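Local coordinates for lactate utilization protein C (Deinococcus radiodurans, PDB 2G40) that may function in L-lactate utilization, as a homodimeric member of the LutC/YkgG family, at residues 51-57 / 168-173; 69-75 / 218-224; 79-84 / 102-108; 126-132 / 159-165; 136-140 / 194-199. All blocks are in the same frame, centred on the assembly; numbering follows the deposited sequence. Where two conformers were deposited one is given.

Interaction 1: residues 51-57 / 168-173; sequences LSRAEIL and EDQIVQ
The Arg53 guanidinium has its partners along its rim: Glu168 OE2 lies in its plane on the NE side, and the backbone oxygen of Ile171 lies near that plane at the far end. The carboxylate of Glu168 stands almost square to it, the two planes 89° apart. Arg53 NE meets Glu168 OE2 at 3.1 Å on the syn side of that oxygen, while NH2 comes to the same atom from well above the carboxylate plane, a side-on salt bridge that uses one oxygen. End-on, NH1 and NH2 share Ile171 O, with NH1 at 2.8 Å. Bends at chi2 and chi3 fold the arginine chain back so that its head reaches both acceptors. A guanidinium carries N-H groups along two edges, so arginine can serve a carboxylate and a carbonyl together. The contact joins the start of helix 53-66, where Ser52 and Glu55 form a capping box, to the short strand 171-172 at the edge of the mixed sheet. Just ahead of the helix, Leu51 N donates to Gln173 OE1 at 2.8 Å and 169°, and the leucine CG rests 3.5 Å from Gln173 NE2. Between these polar ends branched aliphatic chains fill the interface: Ile56 CG2 meets Ile171 CG2 at 3.6 Å, and Leu57 CD2 presses on Ile171 CD1 at a tight 3.4 Å.

Interaction 2: residues 69-75 / 218-224; sequences AAYTHVS and LQVIVVG
His73 and Val222 meet because each sends a branch anti to its own backbone N: His73 CG (chi1 -172°) brings the imidazole across beside Val222, and Val222 CG1 (chi1 -178°) lies against one face of the ring. Strands 70-74 and 218-223 run parallel, 13° apart, with 70-74 at the edge of the six-stranded parallel sheet and its partner next to it. Their backbone ladder alternates donors, from Ala70 N to Leu218 O through to Gly224 N and Val74 O. Val222 CG1 makes a CH-pi contact, 3.8 Å from the imidazole centroid. The other methyl, CG2, touches Tyr71 CE2 at 3.4 Å, so one beta-branched residue serves two rings on the same face of the sheet; helix 53-66 also packs on Tyr71. Facing the other way, Val74 CG2 meets Ile221 CG2 at 3.7 Å, and Gln219 bends at chi2 to give its NE2 to Val220 O at 3.1 Å. At the chain end, His73 NE2 donates in its ring plane to the terminal carboxylate oxygen Gly224 O, 2.7 Å away.

Interaction 3: residues 79-84 / 102-108; sequences LPGAIA and PWLTVGM
Apolar contacts dominate where Leu79 CD2 sits over one face of the Trp103 indole, a CH-pi contact 3.4 Å from the centroid of the five-membered ring and 7° off its normal. With its CG anti to the backbone N (chi1 177°), the leucine extends from the helix to that ring. Ile83 uses two branches: CD1 lies 3.9 Å from Trp103 CB, while CG2 presses on Met108 CE at a tight 3.4 Å. Pro80, suited to a helix's first turn, where no N-H is needed, sets its CB 3.7 Å from Thr105 CG2. Replacing the indole by an alanine is likely to open a gap beside Leu79 CD2 and take away the aromatic face it rests on. Polar links are indirect: one water donates to Pro80 O and Trp103 O and accepts from Thr105 OG1, each at 2.7 Å. Helix and loop pack side by side against the parallel sheet: Leu79 and Ile83 touch Ile221 of strand 217-223, and Trp103 touches Val165 of strand 161-167.

Interaction 4: residues 126-132 / 159-165; sequences DAVLTGC and PDFHICV
Thr130 OG1 takes part in two short bonds, accepting from His162 NE2 at 2.7 Å and donating to Gly131 O, also at 2.7 Å, on a lone pair in the carbonyl plane. Thr130 and His162 lie on adjacent strands, 127-130 and 161-165, in the middle of a six-stranded parallel sheet, consistent with the LUD domain's Rossmann-type clan. The hydroxyl lies in the imidazole plane, at the ring's edge, put there by a chi1 of 77°, OG1 between the backbone N and the carbonyl carbon. With a valine in place of the threonine, His162 NE2 would probably be left without this acceptor and the imidazole freer to turn. On the other face, Leu129 CD1 packs on Ile163 CG2 at 3.8 Å, aliphatic branches suited to the core beside helix 79-87. Ala127 is small enough to admit the Phe161 ring, its CB 3.6 Å from Phe161 CD2. Beyond the backbone ladder a water bridges the strand ends, donating to Val165 O at 2.7 Å and accepting from Cys132 N.

Interaction 5: residues 136-140 / 194-199; sequences ISETG and WLSGGS
Ile136 and Trp194 supply the side-chain meeting, crossing at a slant so that Ile136 CD1 lies 4.1 Å from Trp194 CZ3. The indole reaches across with its six-membered end; chi1 of -68° sets Trp194 CG anti to its carbonyl carbon. A flat, wide residue suits this place because it has more than one neighbour: its ring also stacks on Trp194 of the second subunit, and the strand pairs antiparallel with a strand of that chain, carrying the sheet across the dimer interface. Thr139 and Ser196 turn their hydroxyls elsewhere, both bonded to Thr141 OG1. The direct polar links across the contact come from the backbone. Gly198 N donates to Thr139 O at 2.8 Å, and Gly197 N reaches Gly140 O at 3.1 Å from above the carbonyl plane. The positive phi of Gly140 (59°) suits a glycine, and at Gly198 a CB would jam against the preceding carbonyl oxygen. A water donates to both Gly140 O and Leu195 O. With main-chain bonds holding the loop that follows strand 134-136 to the residues just after strand 192-196, the contact relies on shape and backbone amides rather than on charge.

Interactions 2 and 4 lie in the six-stranded parallel sheet, their centres about 12 Å apart and their strands 217-223 and 161-167 adjacent. Interaction 3 backs that sheet with helix 79-87, touching both. Interactions 1 and 5, with centres about 13 Å apart, reach the smaller mixed sheet, and a probable hydrogen bond from Ser137 N to Val172 O joins them. Interactions 3 and 5 fall on opposite sides of the chain's centre, about 26 Å between their centres. Along the chain, the segments of 1 and 2 alternate, as do those of 4 and 5, while 3 closes before 4 opens. Helix 53-66 and strand 70-74 thereby join sheets built largely from later parts, and interaction 5 reaches the second subunit.

Interaction 1: residues 51-57 / 168-173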
# COMPACT_ATOMS: atom_id res chain seq x y z
N LEU A 51 -15.16 14.53 17.92
CA LEU A 51 -16.27 14.96 17.08
C LEU A 51 -17.43 13.98 17.24
O LEU A 51 -17.24 12.81 17.62
CB LEU A 51 -15.83 15.02 15.62
CG LEU A 51 -14.83 16.13 15.24
CD1 LEU A 51 -14.48 16.03 13.76
CD2 LEU A 51 -15.37 17.51 15.58
N SER A 52 -18.64 14.44 16.97
CA SER A 52 -19.78 13.55 16.94
C SER A 52 -19.68 12.64 15.73
O SER A 52 -18.96 12.95 14.77
CB SER A 52 -21.08 14.34 16.90
OG SER A 52 -21.26 14.96 15.63
N ARG A 53 -20.43 11.55 15.74
CA ARG A 53 -20.49 10.67 14.57
C ARG A 53 -20.98 11.42 13.34
O ARG A 53 -20.46 11.21 12.25
CB ARG A 53 -21.40 9.46 14.81
CG ARG A 53 -20.91 8.52 15.91
CD ARG A 53 -19.52 7.97 15.59
NE ARG A 53 -19.46 7.34 14.27
CZ ARG A 53 -18.34 6.99 13.65
NH1 ARG A 53 -17.16 7.19 14.22
NH2 ARG A 53 -18.40 6.41 12.46
N ALA A 54 -21.96 12.30 13.52
CA ALA A 54 -22.44 13.07 12.37
C ALA A 54 -21.35 13.97 11.77
O ALA A 54 -21.18 14.00 10.56
CB ALA A 54 -23.66 13.89 12.76
N GLU A 55 -20.62 14.67 12.63
CA GLU A 55 -19.49 15.52 12.22
C GLU A 55 -18.37 14.73 11.57
O GLU A 55 -17.74 15.18 10.59
CB GLU A 55 -18.95 16.27 13.42
CG GLU A 55 -19.87 17.32 13.96
CD GLU A 55 -19.42 17.85 15.30
OE1 GLU A 55 -18.92 17.08 16.14
OE2 GLU A 55 -19.59 19.07 15.53
N ILE A 56 -18.12 13.54 12.10
CA ILE A 56 -17.13 12.63 11.53
C ILE A 56 -17.52 12.22 10.10
O ILE A 56 -16.69 12.28 9.19
CB ILE A 56 -16.91 11.39 12.44
CG1 ILE A 56 -16.22 11.80 13.73
CG2 ILE A 56 -16.09 10.33 11.71
CD1 ILE A 56 -16.17 10.68 14.76
N LEU A 57 -18.77 11.79 9.91
CA LEU A 57 -19.28 11.41 8.60
C LEU A 57 -19.19 12.56 7.61
O LEU A 57 -18.71 12.41 6.47
CB LEU A 57 -20.73 10.93 8.73
CG LEU A 57 -20.84 9.52 9.34
CD1 LEU A 57 -22.28 9.18 9.67
CD2 LEU A 57 -20.25 8.47 8.42
N GLU A 168 -20.32 2.53 7.99
CA GLU A 168 -20.32 3.70 8.87
C GLU A 168 -19.45 3.45 10.11
O GLU A 168 -18.68 4.33 10.50
CB GLU A 168 -21.75 4.07 9.26
CG GLU A 168 -21.86 5.28 10.18
CD GLU A 168 -21.70 4.98 11.67
OE1 GLU A 168 -21.81 3.80 12.09
OE2 GLU A 168 -21.46 5.94 12.42
N ASP A 169 -19.54 2.25 10.69
CA ASP A 169 -18.81 1.90 11.92
C ASP A 169 -17.32 1.67 11.73
O ASP A 169 -16.60 1.44 12.70
CB ASP A 169 -19.44 0.69 12.62
CG ASP A 169 -19.34 -0.60 11.82
OD1 ASP A 169 -18.59 -0.67 10.83
OD2 ASP A 169 -20.02 -1.58 12.19
N GLN A 170 -16.85 1.72 10.49
CA GLN A 170 -15.42 1.62 10.21
C GLN A 170 -14.76 2.99 10.11
O GLN A 170 -13.55 3.08 9.91
CB GLN A 170 -15.19 0.89 8.88
CG GLN A 170 -15.43 -0.59 8.93
CD GLN A 170 -15.18 -1.21 7.59
OE1 GLN A 170 -15.85 -0.89 6.63
NE2 GLN A 170 -14.22 -2.11 7.53
N ILE A 171 -15.55 4.05 10.20
CA ILE A 171 -15.00 5.38 10.08
C ILE A 171 -14.65 5.91 11.47
O ILE A 171 -15.51 5.94 12.34
CB ILE A 171 -15.98 6.33 9.40
CG1 ILE A 171 -16.36 5.81 8.00
CG2 ILE A 171 -15.39 7.72 9.34
CD1 ILE A 171 -17.64 6.44 7.44
N VAL A 172 -13.41 6.30 11.68
CA VAL A 172 -12.96 6.88 12.94
C VAL A 172 -12.50 8.28 12.63
O VAL A 172 -12.28 8.63 11.48
CB VAL A 172 -11.81 6.07 13.62
CG1 VAL A 172 -12.29 4.66 13.89
CG2 VAL A 172 -10.54 6.06 12.76
N GLN A 173 -12.35 9.09 13.67
CA GLN A 173 -12.00 10.48 13.46
C GLN A 173 -10.53 10.67 13.14
O GLN A 173 -10.17 11.36 12.18
CB GLN A 173 -12.38 11.31 14.67
CG GLN A 173 -11.92 12.75 14.55
CD GLN A 173 -12.26 13.57 15.74
OE1 GLN A 173 -13.04 13.15 16.61
NE2 GLN A 173 -11.67 14.76 15.81

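Interaction 2: residues 69-75 / 218-224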
# COMPACT_ATOMS: atom_id res chain seq x y z
N ALA A 69 -12.79 12.13 -5.30
CA ALA A 69 -13.51 10.88 -5.39
C ALA A 69 -15.01 11.13 -5.39
O ALA A 69 -15.47 12.21 -4.98
CB ALA A 69 -13.14 9.98 -4.25
N ALA A 70 -15.76 10.14 -5.85
CA ALA A 70 -17.21 10.15 -5.67
C ALA A 70 -17.53 9.60 -4.29
O ALA A 70 -16.77 8.81 -3.73
CB ALA A 70 -17.91 9.36 -6.74
N TYR A 71 -18.64 10.07 -3.73
CA TYR A 71 -19.05 9.69 -2.39
C TYR A 71 -20.57 9.56 -2.31
O TYR A 71 -21.29 10.45 -2.76
CB TYR A 71 -18.57 10.73 -1.37
CG TYR A 71 -18.91 10.41 0.07
CD1 TYR A 71 -20.15 10.75 0.61
CD2 TYR A 71 -17.99 9.82 0.90
CE1 TYR A 71 -20.47 10.47 1.93
CE2 TYR A 71 -18.31 9.53 2.23
CZ TYR A 71 -19.55 9.87 2.73
OH TYR A 71 -19.85 9.60 4.05
N THR A 72 -21.03 8.50 -1.66
CA THR A 72 -22.45 8.35 -1.38
C THR A 72 -22.60 7.60 -0.08
O THR A 72 -21.78 6.77 0.25
CB THR A 72 -23.19 7.62 -2.53
OG1 THR A 72 -24.61 7.70 -2.32
CG2 THR A 72 -22.76 6.19 -2.64
N HIS A 73 -23.63 7.95 0.68
CA HIS A 73 -23.94 7.24 1.91
C HIS A 73 -25.32 6.62 1.71
O HIS A 73 -26.26 7.32 1.39
CB HIS A 73 -23.93 8.19 3.11
CG HIS A 73 -24.06 7.50 4.44
ND1 HIS A 73 -23.93 8.18 5.63
CD2 HIS A 73 -24.29 6.21 4.77
CE1 HIS A 73 -24.10 7.34 6.64
NE2 HIS A 73 -24.32 6.14 6.15
N VAL A 74 -25.40 5.31 1.84
CA VAL A 74 -26.64 4.57 1.59
C VAL A 74 -26.93 3.62 2.75
O VAL A 74 -26.07 3.37 3.58
CB VAL A 74 -26.55 3.78 0.24
CG1 VAL A 74 -26.34 4.72 -0.93
CG2 VAL A 74 -25.45 2.71 0.30
N SER A 75 -28.16 3.11 2.81
CA SER A 75 -28.52 2.03 3.71
C SER A 75 -28.00 0.70 3.19
O SER A 75 -27.69 0.58 2.00
CB SER A 75 -30.04 1.92 3.83
OG SER A 75 -30.61 1.53 2.57
N LEU A 218 -12.23 6.84 -8.05
CA LEU A 218 -12.60 6.20 -6.81
C LEU A 218 -14.02 6.59 -6.46
O LEU A 218 -14.39 7.78 -6.50
CB LEU A 218 -11.65 6.59 -5.67
CG LEU A 218 -12.11 6.21 -4.25
CD1 LEU A 218 -12.20 4.71 -4.06
CD2 LEU A 218 -11.18 6.90 -3.24
N GLN A 219 -14.81 5.57 -6.17
CA GLN A 219 -16.16 5.74 -5.62
C GLN A 219 -16.14 5.19 -4.22
O GLN A 219 -15.87 4.02 -4.02
CB GLN A 219 -17.19 4.99 -6.44
CG GLN A 219 -18.58 4.89 -5.80
CD GLN A 219 -19.39 6.15 -5.98
OE1 GLN A 219 -19.68 6.55 -7.10
NE2 GLN A 219 -19.77 6.79 -4.87
N VAL A 220 -16.46 6.03 -3.26
CA VAL A 220 -16.64 5.61 -1.89
C VAL A 220 -18.13 5.48 -1.63
O VAL A 220 -18.92 6.38 -1.93
CB VAL A 220 -16.01 6.62 -0.88
CG1 VAL A 220 -16.36 6.24 0.55
CG2 VAL A 220 -14.50 6.74 -1.09
N ILE A 221 -18.50 4.34 -1.07
CA ILE A 221 -19.86 4.06 -0.68
C ILE A 221 -19.83 3.79 0.81
O ILE A 221 -19.33 2.77 1.26
CB ILE A 221 -20.48 2.87 -1.45
CG1 ILE A 221 -20.42 3.12 -2.95
CG2 ILE A 221 -21.93 2.61 -0.98
CD1 ILE A 221 -21.07 2.03 -3.78
N VAL A 222 -20.34 4.75 1.58
CA VAL A 222 -20.55 4.50 3.01
C VAL A 222 -21.89 3.84 3.20
O VAL A 222 -22.87 4.23 2.58
CB VAL A 222 -20.46 5.79 3.82
CG1 VAL A 222 -20.64 5.50 5.34
CG2 VAL A 222 -19.17 6.47 3.52
N VAL A 223 -21.93 2.82 4.05
CA VAL A 223 -23.16 2.10 4.26
C VAL A 223 -23.52 2.05 5.74
O VAL A 223 -22.66 1.78 6.58
CB VAL A 223 -23.14 0.68 3.59
CG1 VAL A 223 -21.92 -0.11 3.93
CG2 VAL A 223 -24.42 -0.09 3.93
N GLY A 224 -24.77 2.37 6.03
CA GLY A 224 -25.37 2.04 7.34
C GLY A 224 -25.50 3.22 8.29
O GLY A 224 -25.12 4.35 7.97
OXT GLY A 224 -25.99 3.05 9.42
O HOH W 1 -21.55 9.09 -5.53

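Interaction 3: residues 79-84 / 102-108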
# COMPACT_ATOMS: atom_id res chain seq x y z
N LEU A 79 -27.38 -0.68 -0.76
CA LEU A 79 -26.00 -0.92 -1.16
C LEU A 79 -25.84 -1.59 -2.54
O LEU A 79 -25.14 -1.05 -3.38
CB LEU A 79 -25.22 -1.69 -0.09
CG LEU A 79 -23.77 -2.06 -0.43
CD1 LEU A 79 -22.90 -0.82 -0.70
CD2 LEU A 79 -23.19 -2.85 0.69
N PRO A 80 -26.49 -2.75 -2.77
CA PRO A 80 -26.30 -3.37 -4.08
C PRO A 80 -26.63 -2.44 -5.24
O PRO A 80 -25.87 -2.38 -6.20
CB PRO A 80 -27.21 -4.60 -4.06
CG PRO A 80 -27.97 -4.53 -2.80
CD PRO A 80 -27.33 -3.55 -1.88
N GLY A 81 -27.72 -1.70 -5.12
CA GLY A 81 -28.09 -0.70 -6.12
C GLY A 81 -27.07 0.41 -6.30
O GLY A 81 -26.78 0.81 -7.43
N ALA A 82 -26.51 0.89 -5.19
CA ALA A 82 -25.47 1.93 -5.20
C ALA A 82 -24.24 1.46 -5.97
O ALA A 82 -23.65 2.22 -6.74
CB ALA A 82 -25.07 2.32 -3.78
N ILE A 83 -23.85 0.21 -5.73
CA ILE A 83 -22.68 -0.36 -6.41
C ILE A 83 -23.00 -0.48 -7.88
O ILE A 83 -22.20 -0.08 -8.73
CB ILE A 83 -22.31 -1.74 -5.85
CG1 ILE A 83 -21.88 -1.62 -4.38
CG2 ILE A 83 -21.17 -2.34 -6.66
CD1 ILE A 83 -21.75 -2.93 -3.66
N ALA A 84 -24.18 -1.02 -8.18
CA ALA A 84 -24.63 -1.12 -9.57
C ALA A 84 -24.68 0.23 -10.26
O ALA A 84 -24.24 0.36 -11.40
CB ALA A 84 -25.98 -1.79 -9.64
N PRO A 102 -24.85 -10.69 -1.20
CA PRO A 102 -25.91 -9.67 -1.28
C PRO A 102 -25.54 -8.31 -1.87
O PRO A 102 -26.41 -7.58 -2.30
CB PRO A 102 -26.36 -9.51 0.18
CG PRO A 102 -26.03 -10.82 0.81
CD PRO A 102 -24.74 -11.24 0.17
N TRP A 103 -24.25 -7.98 -1.89
CA TRP A 103 -23.81 -6.73 -2.51
C TRP A 103 -23.83 -6.77 -4.03
O TRP A 103 -23.72 -5.74 -4.68
CB TRP A 103 -22.38 -6.43 -2.12
CG TRP A 103 -22.14 -6.18 -0.68
CD1 TRP A 103 -22.96 -6.48 0.37
CD2 TRP A 103 -20.95 -5.65 -0.13
NE1 TRP A 103 -22.35 -6.13 1.55
CE2 TRP A 103 -21.11 -5.62 1.27
CE3 TRP A 103 -19.76 -5.18 -0.69
CZ2 TRP A 103 -20.12 -5.13 2.11
CZ3 TRP A 103 -18.76 -4.71 0.16
CH2 TRP A 103 -18.95 -4.68 1.54
N LEU A 104 -23.91 -7.98 -4.58
CA LEU A 104 -23.71 -8.19 -5.99
C LEU A 104 -25.06 -8.33 -6.66
O LEU A 104 -26.04 -8.77 -6.05
CB LEU A 104 -22.90 -9.46 -6.23
CG LEU A 104 -21.59 -9.64 -5.44
CD1 LEU A 104 -20.94 -10.94 -5.91
CD2 LEU A 104 -20.65 -8.44 -5.58
N THR A 105 -25.10 -7.97 -7.93
CA THR A 105 -26.34 -7.93 -8.68
C THR A 105 -26.16 -8.50 -10.07
O THR A 105 -25.08 -8.38 -10.66
CB THR A 105 -26.87 -6.49 -8.77
OG1 THR A 105 -25.80 -5.60 -9.11
CG2 THR A 105 -27.42 -6.05 -7.43
N VAL A 106 -27.22 -9.12 -10.58
CA VAL A 106 -27.26 -9.65 -11.95
C VAL A 106 -27.00 -8.50 -12.91
O VAL A 106 -27.49 -7.39 -12.72
CB VAL A 106 -28.63 -10.31 -12.22
CG1 VAL A 106 -28.93 -10.43 -13.73
CG2 VAL A 106 -28.68 -11.68 -11.54
N GLY A 107 -26.20 -8.75 -13.94
CA GLY A 107 -25.78 -7.68 -14.84
C GLY A 107 -24.36 -7.23 -14.58
O GLY A 107 -23.70 -6.70 -15.47
N MET A 108 -23.89 -7.42 -13.35
CA MET A 108 -22.46 -7.32 -13.07
C MET A 108 -21.73 -8.40 -13.85
O MET A 108 -22.15 -9.56 -13.86
CB MET A 108 -22.15 -7.54 -11.59
CG MET A 108 -22.48 -6.39 -10.68
SD MET A 108 -22.03 -6.86 -9.01
CE MET A 108 -21.78 -5.28 -8.24
O HOH W 2 -24.46 -4.57 -7.04

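Interaction 4: residues 126-132 / 159-165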
# COMPACT_ATOMS: atom_id res chain seq x y z
N ASP A 126 -13.24 -3.24 -15.63
CA ASP A 126 -13.78 -1.88 -15.55
C ASP A 126 -13.60 -1.30 -14.16
O ASP A 126 -13.40 -0.10 -14.00
CB ASP A 126 -15.26 -1.86 -15.94
CG ASP A 126 -15.48 -2.16 -17.41
OD1 ASP A 126 -14.67 -1.71 -18.24
OD2 ASP A 126 -16.50 -2.82 -17.76
N ALA A 127 -13.66 -2.16 -13.15
CA ALA A 127 -13.64 -1.71 -11.78
C ALA A 127 -13.22 -2.85 -10.86
O ALA A 127 -13.23 -4.02 -11.25
CB ALA A 127 -15.03 -1.20 -11.36
N VAL A 128 -12.84 -2.48 -9.66
CA VAL A 128 -12.66 -3.41 -8.57
C VAL A 128 -13.55 -2.93 -7.43
O VAL A 128 -13.67 -1.73 -7.19
CB VAL A 128 -11.18 -3.49 -8.12
CG1 VAL A 128 -10.61 -2.10 -7.68
CG2 VAL A 128 -11.01 -4.53 -7.03
N LEU A 129 -14.14 -3.89 -6.74
CA LEU A 129 -15.05 -3.63 -5.64
C LEU A 129 -14.40 -4.17 -4.39
O LEU A 129 -14.00 -5.34 -4.36
CB LEU A 129 -16.38 -4.34 -5.88
CG LEU A 129 -17.36 -4.36 -4.71
CD1 LEU A 129 -17.82 -2.94 -4.40
CD2 LEU A 129 -18.53 -5.25 -4.97
N THR A 130 -14.23 -3.33 -3.36
CA THR A 130 -13.65 -3.80 -2.11
C THR A 130 -14.34 -3.21 -0.91
O THR A 130 -14.99 -2.17 -0.98
CB THR A 130 -12.13 -3.43 -1.94
OG1 THR A 130 -11.99 -2.05 -1.58
CG2 THR A 130 -11.33 -3.72 -3.19
N GLY A 131 -14.13 -3.89 0.21
CA GLY A 131 -14.34 -3.30 1.53
C GLY A 131 -13.08 -2.57 1.94
O GLY A 131 -12.25 -2.19 1.11
N CYS A 132 -12.94 -2.35 3.23
CA CYS A 132 -11.70 -1.78 3.77
C CYS A 132 -11.54 -2.24 5.19
O CYS A 132 -12.41 -2.95 5.73
CB CYS A 132 -11.74 -0.28 3.73
SG CYS A 132 -13.04 0.48 4.73
N PRO A 159 -6.50 -2.02 -11.61
CA PRO A 159 -7.70 -1.50 -12.26
C PRO A 159 -7.84 0.02 -12.08
O PRO A 159 -7.33 0.57 -11.11
CB PRO A 159 -8.85 -2.23 -11.54
CG PRO A 159 -8.19 -3.44 -10.96
CD PRO A 159 -6.85 -2.96 -10.54
N ASP A 160 -8.54 0.68 -12.99
CA ASP A 160 -8.55 2.14 -13.00
C ASP A 160 -9.66 2.78 -12.20
O ASP A 160 -9.67 4.00 -12.05
CB ASP A 160 -8.64 2.60 -14.43
CG ASP A 160 -8.13 4.01 -14.63
OD1 ASP A 160 -7.11 4.39 -14.01
OD2 ASP A 160 -8.74 4.73 -15.43
N PHE A 161 -10.60 1.99 -11.70
CA PHE A 161 -11.76 2.48 -10.99
C PHE A 161 -11.98 1.58 -9.80
O PHE A 161 -12.13 0.38 -9.97
CB PHE A 161 -12.99 2.45 -11.90
CG PHE A 161 -14.29 2.87 -11.24
CD1 PHE A 161 -14.35 3.76 -10.18
CD2 PHE A 161 -15.49 2.39 -11.76
CE1 PHE A 161 -15.57 4.14 -9.62
CE2 PHE A 161 -16.71 2.78 -11.21
CZ PHE A 161 -16.75 3.64 -10.16
N HIS A 162 -11.90 2.16 -8.60
CA HIS A 162 -12.04 1.45 -7.33
C HIS A 162 -13.35 1.91 -6.73
O HIS A 162 -13.60 3.11 -6.60
CB HIS A 162 -10.85 1.81 -6.43
CG HIS A 162 -10.81 1.11 -5.11
ND1 HIS A 162 -9.92 1.46 -4.12
CD2 HIS A 162 -11.54 0.08 -4.61
CE1 HIS A 162 -10.10 0.68 -3.07
NE2 HIS A 162 -11.08 -0.16 -3.33
N ILE A 163 -14.22 0.95 -6.45
CA ILE A 163 -15.42 1.15 -5.66
C ILE A 163 -15.15 0.55 -4.29
O ILE A 163 -14.97 -0.67 -4.15
CB ILE A 163 -16.65 0.47 -6.25
CG1 ILE A 163 -16.91 0.98 -7.68
CG2 ILE A 163 -17.86 0.74 -5.35
CD1 ILE A 163 -18.00 0.21 -8.43
N CYS A 164 -15.12 1.41 -3.27
CA CYS A 164 -14.73 0.99 -1.95
C CYS A 164 -15.88 1.20 -0.98
O CYS A 164 -16.36 2.34 -0.79
CB CYS A 164 -13.51 1.78 -1.51
SG CYS A 164 -12.95 1.30 0.09
N VAL A 165 -16.34 0.11 -0.38
CA VAL A 165 -17.49 0.16 0.53
C VAL A 165 -16.96 0.27 1.94
O VAL A 165 -16.16 -0.55 2.36
CB VAL A 165 -18.37 -1.11 0.40
CG1 VAL A 165 -19.46 -1.12 1.47
CG2 VAL A 165 -18.98 -1.20 -0.97
O HOH W 3 -15.87 -2.32 4.35

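Interaction 5: residues 136-140 / 194-199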
# COMPACT_ATOMS: atom_id res chain seq x y z
N ILE A 136 -10.46 7.01 8.03
CA ILE A 136 -10.17 8.10 8.94
C ILE A 136 -10.74 9.39 8.36
O ILE A 136 -10.40 9.82 7.24
CB ILE A 136 -8.67 8.25 9.15
CG1 ILE A 136 -8.06 6.96 9.70
CG2 ILE A 136 -8.38 9.41 10.08
CD1 ILE A 136 -6.61 6.81 9.33
N SER A 137 -11.62 10.01 9.14
CA SER A 137 -12.31 11.19 8.68
C SER A 137 -11.40 12.39 8.49
O SER A 137 -11.53 13.11 7.50
CB SER A 137 -13.48 11.54 9.59
OG SER A 137 -13.09 12.10 10.83
N GLU A 138 -10.47 12.61 9.41
CA GLU A 138 -9.67 13.85 9.40
C GLU A 138 -8.83 14.02 8.14
O GLU A 138 -8.64 15.14 7.66
CB GLU A 138 -8.80 14.00 10.67
CG GLU A 138 -7.66 13.01 10.83
CD GLU A 138 -6.77 13.32 12.03
OE1 GLU A 138 -6.78 14.48 12.49
OE2 GLU A 138 -6.05 12.42 12.51
N THR A 139 -8.37 12.90 7.59
CA THR A 139 -7.52 12.91 6.40
C THR A 139 -8.18 12.29 5.19
O THR A 139 -7.58 12.22 4.14
CB THR A 139 -6.18 12.22 6.70
OG1 THR A 139 -6.42 10.92 7.22
CG2 THR A 139 -5.40 13.02 7.70
N GLY A 140 -9.43 11.83 5.33
CA GLY A 140 -10.11 11.18 4.21
C GLY A 140 -9.34 9.97 3.76
O GLY A 140 -9.12 9.76 2.55
N TRP A 194 -2.73 2.64 2.49
CA TRP A 194 -3.46 3.80 2.96
C TRP A 194 -3.68 4.72 1.78
O TRP A 194 -2.72 5.24 1.21
CB TRP A 194 -2.66 4.59 3.96
CG TRP A 194 -2.40 3.95 5.28
CD1 TRP A 194 -2.03 2.67 5.52
CD2 TRP A 194 -2.44 4.60 6.54
NE1 TRP A 194 -1.87 2.47 6.86
CE2 TRP A 194 -2.10 3.65 7.52
CE3 TRP A 194 -2.72 5.92 6.94
CZ2 TRP A 194 -2.06 3.95 8.87
CZ3 TRP A 194 -2.69 6.22 8.27
CH2 TRP A 194 -2.34 5.25 9.24
N LEU A 195 -4.94 4.95 1.46
CA LEU A 195 -5.35 5.78 0.34
C LEU A 195 -5.95 7.03 0.97
O LEU A 195 -6.86 6.90 1.75
CB LEU A 195 -6.41 5.05 -0.48
CG LEU A 195 -6.07 3.58 -0.75
CD1 LEU A 195 -7.29 2.81 -1.16
CD2 LEU A 195 -4.99 3.50 -1.80
N SER A 196 -5.42 8.21 0.66
CA SER A 196 -5.78 9.42 1.40
C SER A 196 -6.03 10.62 0.51
O SER A 196 -5.28 10.86 -0.44
CB SER A 196 -4.68 9.82 2.40
OG SER A 196 -4.44 8.80 3.35
N GLY A 197 -7.09 11.35 0.84
CA GLY A 197 -7.35 12.66 0.26
C GLY A 197 -6.44 13.69 0.87
O GLY A 197 -6.01 14.63 0.19
N GLY A 198 -6.14 13.51 2.16
CA GLY A 198 -5.29 14.42 2.91
C GLY A 198 -6.13 15.39 3.72
O GLY A 198 -7.35 15.38 3.63
N SER A 199 -5.48 16.21 4.52
CA SER A 199 -6.18 17.19 5.34
C SER A 199 -6.63 18.36 4.46
O SER A 199 -7.59 19.07 4.80
CB SER A 199 -5.28 17.68 6.47
OG SER A 199 -4.24 18.50 5.98
O HOH W 4 -9.32 7.64 0.30